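Local coordinates for protein murein peptide amidase A (Escherichia coli O157:H7, PDB 5HXD) that probably hydrolyses the gamma-D-glutamyl-diaminopimelic acid amide bond of murein tripeptide during peptidoglycan breakdown, as a zinc-dependent member of the M14 carboxypeptidase family, at residues A[39-45]-A[150-156]. Numbering follows the deposited sequence.
Sequences RESGLIL and PAWVVSF
Leu43, Ile44 and Leu45 pair in parallel with Val153, Val154 and Ser155, joining two neighbouring strands inside the mixed central sheet; the axes of the short strands come within 4.7 Å and lie 10° from parallel. The hydrogen-bond pattern establishes the register: Leu43 N and Leu45 N donate to Trp152 O and Val154 O, while Leu43 O and Leu45 O accept from Val154 N and Phe156 N. Before Leu43, Ala151 N donates to Ser41 O (2.7 Å), which carries the pairing back into the residues that precede strand 43-45.

On the face that carries Ile44 and Val154, a chi1 of 44° sets Trp152 CG between its own backbone N and carbonyl carbon, and the indole packs over Gly42, whose CA stands 3.8 Å from the centroid of the six-membered ring and 9° off its normal, a CH-pi contact. At the indole edge a water accepts from Trp152 NE1 (2.8 Å) and donates to Glu40 O, while His73 meets the indole edge-to-face. Farther along the same face, Ile44 CG2 reaches the edge of the Phe156 ring at CE2 (3.6 Å), the two side chains running side by side.

On the other face, Leu43 CB touches Pro150 CB and Val153 CG2, and Leu45 CD2 meets Val153 CG1 at 3.7 Å; helix 136-148 covers the leucines there. Strand 153-157 ends at His157, a predicted zinc ligand, and the Ser155 side chain lies about 8 Å from the bound zinc ion. Parallel strands delivering metal ligands from their C-terminal ends are characteristic of the alpha/beta fold of M14 zinc carboxypeptidases.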
ATOM      1  N   ARG A  39      22.333  12.072 -19.206  1.00 61.82           N
ATOM      2  CA  ARG A  39      22.678  13.001 -18.121  1.00 57.53           C
ATOM      3  C   ARG A  39      21.435  13.693 -17.550  1.00 53.36           C
ATOM      4  O   ARG A  39      21.435  14.205 -16.429  1.00 49.11           O
ATOM      5  CB  ARG A  39      23.686  14.046 -18.618  1.00 56.86           C
ATOM      6  CG  ARG A  39      24.280  14.926 -17.524  1.00 55.05           C
ATOM      7  CD  ARG A  39      25.196  16.008 -18.086  1.00 63.43           C
ATOM      8  NE  ARG A  39      26.466  15.478 -18.585  1.00 69.29           N
ATOM      9  CZ  ARG A  39      27.507  15.187 -17.807  1.00 69.70           C
ATOM     10  NH1 ARG A  39      27.429  15.365 -16.487  1.00 66.84           N
ATOM     11  NH2 ARG A  39      28.623  14.711 -18.344  1.00 68.34           N
ATOM     12  N   GLU A  40      20.375  13.697 -18.341  1.00 53.31           N
ATOM     13  CA  GLU A  40      19.135  14.344 -17.970  1.00 52.22           C
ATOM     14  C   GLU A  40      18.315  13.451 -17.041  1.00 50.51           C
ATOM     15  O   GLU A  40      17.415  13.925 -16.337  1.00 46.31           O
ATOM     16  CB  GLU A  40      18.324  14.676 -19.226  1.00 52.66           C
ATOM     17  CG  GLU A  40      17.811  13.424 -19.942  1.00 57.97           C
ATOM     18  CD  GLU A  40      17.240  13.701 -21.319  1.00 67.91           C
ATOM     19  OE1 GLU A  40      17.975  14.264 -22.171  1.00 79.18           O
ATOM     20  OE2 GLU A  40      16.064  13.338 -21.554  1.00 66.11           O
ATOM     21  N   SER A  41      18.615  12.156 -17.067  1.00 52.18           N
ATOM     22  CA  SER A  41      17.832  11.169 -16.334  1.00 47.06           C
ATOM     23  C   SER A  41      17.819  11.486 -14.863  1.00 47.56           C
ATOM     24  O   SER A  41      18.878  11.686 -14.256  1.00 46.75           O
ATOM     25  CB  SER A  41      18.374   9.769 -16.548  1.00 44.21           C
ATOM     26  OG  SER A  41      17.935   9.270 -17.789  1.00 51.07           O
ATOM     27  N   GLY A  42      16.606  11.562 -14.321  1.00 44.97           N
ATOM     28  CA  GLY A  42      16.373  11.818 -12.918  1.00 50.75           C
ATOM     29  C   GLY A  42      15.751  10.608 -12.252  1.00 46.79           C
ATOM     30  O   GLY A  42      15.670   9.536 -12.853  1.00 47.26           O
ATOM     31  N   LEU A  43      15.304  10.774 -11.015  1.00 43.58           N
ATOM     32  CA  LEU A  43      14.781   9.639 -10.252  1.00 47.01           C
ATOM     33  C   LEU A  43      13.392   9.948  -9.716  1.00 47.78           C
ATOM     34  O   LEU A  43      13.170  11.024  -9.135  1.00 46.69           O
ATOM     35  CB  LEU A  43      15.742   9.286  -9.108  1.00 47.04           C
ATOM     36  CG  LEU A  43      15.440   8.114  -8.170  1.00 47.62           C
ATOM     37  CD1 LEU A  43      15.052   6.860  -8.939  1.00 38.63           C
ATOM     38  CD2 LEU A  43      16.661   7.862  -7.304  1.00 44.09           C
ATOM     39  N   ILE A  44      12.452   9.025  -9.918  1.00 42.35           N
ATOM     40  CA  ILE A  44      11.113   9.202  -9.352  1.00 43.04           C
ATOM     41  C   ILE A  44      10.820   8.114  -8.317  1.00 44.43           C
ATOM     42  O   ILE A  44      10.940   6.915  -8.569  1.00 44.44           O
ATOM     43  CB  ILE A  44      10.028   9.229 -10.450  1.00 45.66           C
ATOM     44  CG1 ILE A  44      10.402  10.256 -11.524  1.00 40.83           C
ATOM     45  CG2 ILE A  44       8.672   9.600  -9.853  1.00 41.55           C
ATOM     46  CD1 ILE A  44       9.830   9.957 -12.894  1.00 46.27           C
ATOM     47  N   LEU A  45      10.430   8.565  -7.138  1.00 44.79           N
ATOM     48  CA  LEU A  45      10.459   7.751  -5.936  1.00 41.15           C
ATOM     49  C   LEU A  45       9.080   7.716  -5.331  1.00 46.84           C
ATOM     50  O   LEU A  45       8.330   8.694  -5.456  1.00 44.49           O
ATOM     51  CB  LEU A  45      11.445   8.357  -4.931  1.00 44.64           C
ATOM     52  CG  LEU A  45      12.581   7.604  -4.255  1.00 42.97           C
ATOM     53  CD1 LEU A  45      13.442   6.877  -5.254  1.00 43.89           C
ATOM     54  CD2 LEU A  45      13.403   8.604  -3.493  1.00 36.45           C
ATOM     55  N   PRO A 150      21.728  10.291 -10.399  1.00 43.54           N
ATOM     56  CA  PRO A 150      20.619  10.936 -11.113  1.00 49.66           C
ATOM     57  C   PRO A 150      20.780  12.445 -11.253  1.00 46.85           C
ATOM     58  O   PRO A 150      21.524  13.047 -10.481  1.00 49.05           O
ATOM     59  CB  PRO A 150      19.405  10.607 -10.238  1.00 45.83           C
ATOM     60  CG  PRO A 150      19.977  10.437  -8.877  1.00 44.14           C
ATOM     61  CD  PRO A 150      21.321   9.799  -9.077  1.00 44.34           C
ATOM     62  N   ALA A 151      20.079  13.039 -12.214  1.00 42.97           N
ATOM     63  CA  ALA A 151      20.063  14.488 -12.385  1.00 41.50           C
ATOM     64  C   ALA A 151      19.335  15.176 -11.231  1.00 46.59           C
ATOM     65  O   ALA A 151      19.646  16.312 -10.864  1.00 50.83           O
ATOM     66  CB  ALA A 151      19.411  14.847 -13.706  1.00 42.18           C
ATOM     67  N   TRP A 152      18.348  14.472 -10.680  1.00 50.34           N
ATOM     68  CA  TRP A 152      17.514  14.966  -9.588  1.00 47.19           C
ATOM     69  C   TRP A 152      16.649  13.828  -9.043  1.00 47.10           C
ATOM     70  O   TRP A 152      16.703  12.702  -9.548  1.00 46.53           O
ATOM     71  CB  TRP A 152      16.644  16.124 -10.061  1.00 45.05           C
ATOM     72  CG  TRP A 152      16.009  15.896 -11.400  1.00 45.71           C
ATOM     73  CD1 TRP A 152      16.418  16.404 -12.600  1.00 49.75           C
ATOM     74  CD2 TRP A 152      14.845  15.108 -11.675  1.00 47.70           C
ATOM     75  NE1 TRP A 152      15.577  15.984 -13.606  1.00 49.51           N
ATOM     76  CE2 TRP A 152      14.608  15.186 -13.064  1.00 46.97           C
ATOM     77  CE3 TRP A 152      13.976  14.346 -10.879  1.00 44.07           C
ATOM     78  CZ2 TRP A 152      13.541  14.531 -13.672  1.00 50.29           C
ATOM     79  CZ3 TRP A 152      12.925  13.696 -11.484  1.00 41.72           C
ATOM     80  CH2 TRP A 152      12.712  13.790 -12.864  1.00 50.41           C
ATOM     81  N   VAL A 153      15.868  14.117  -8.005  1.00 44.96           N
ATOM     82  CA  VAL A 153      14.959  13.143  -7.421  1.00 40.74           C
ATOM     83  C   VAL A 153      13.619  13.785  -7.090  1.00 40.69           C
ATOM     84  O   VAL A 153      13.583  14.800  -6.419  1.00 42.03           O
ATOM     85  CB  VAL A 153      15.553  12.510  -6.122  1.00 48.13           C
ATOM     86  CG1 VAL A 153      14.643  11.386  -5.570  1.00 39.22           C
ATOM     87  CG2 VAL A 153      16.950  11.972  -6.371  1.00 49.37           C
ATOM     88  N   VAL A 154      12.517  13.197  -7.556  1.00 41.52           N
ATOM     89  CA  VAL A 154      11.195  13.551  -7.038  1.00 42.24           C
ATOM     90  C   VAL A 154      10.667  12.421  -6.141  1.00 46.13           C
ATOM     91  O   VAL A 154      10.520  11.275  -6.580  1.00 45.81           O
ATOM     92  CB  VAL A 154      10.162  13.830  -8.158  1.00 42.49           C
ATOM     93  CG1 VAL A 154       8.768  13.955  -7.559  1.00 43.29           C
ATOM     94  CG2 VAL A 154      10.514  15.098  -8.928  1.00 50.61           C
ATOM     95  N   SER A 155      10.400  12.748  -4.880  1.00 46.32           N
ATOM     96  CA  SER A 155       9.902  11.777  -3.912  1.00 42.91           C
ATOM     97  C   SER A 155       8.478  12.112  -3.485  1.00 46.44           C
ATOM     98  O   SER A 155       8.236  13.145  -2.875  1.00 48.67           O
ATOM     99  CB  SER A 155      10.814  11.729  -2.695  1.00 42.14           C
ATOM    100  OG  SER A 155      10.138  11.160  -1.597  1.00 44.70           O
ATOM    101  N   PHE A 156       7.541  11.232  -3.821  1.00 48.26           N
ATOM    102  CA  PHE A 156       6.124  11.435  -3.519  1.00 50.15           C
ATOM    103  C   PHE A 156       5.713  10.989  -2.117  1.00 44.95           C
ATOM    104  O   PHE A 156       6.111   9.913  -1.684  1.00 39.89           O
ATOM    105  CB  PHE A 156       5.279  10.692  -4.543  1.00 48.40           C
ATOM    106  CG  PHE A 156       5.307  11.311  -5.881  1.00 43.97           C
ATOM    107  CD1 PHE A 156       4.361  12.245  -6.229  1.00 45.67           C
ATOM    108  CD2 PHE A 156       6.298  10.988  -6.780  1.00 45.35           C
ATOM    109  CE1 PHE A 156       4.398  12.851  -7.455  1.00 46.86           C
ATOM    110  CE2 PHE A 156       6.338  11.582  -8.012  1.00 49.11           C
ATOM    111  CZ  PHE A 156       5.382  12.516  -8.350  1.00 50.66           C
TER
HETATM  112  O   HOH W   1      15.844  15.937 -16.399  1.00 46.20           O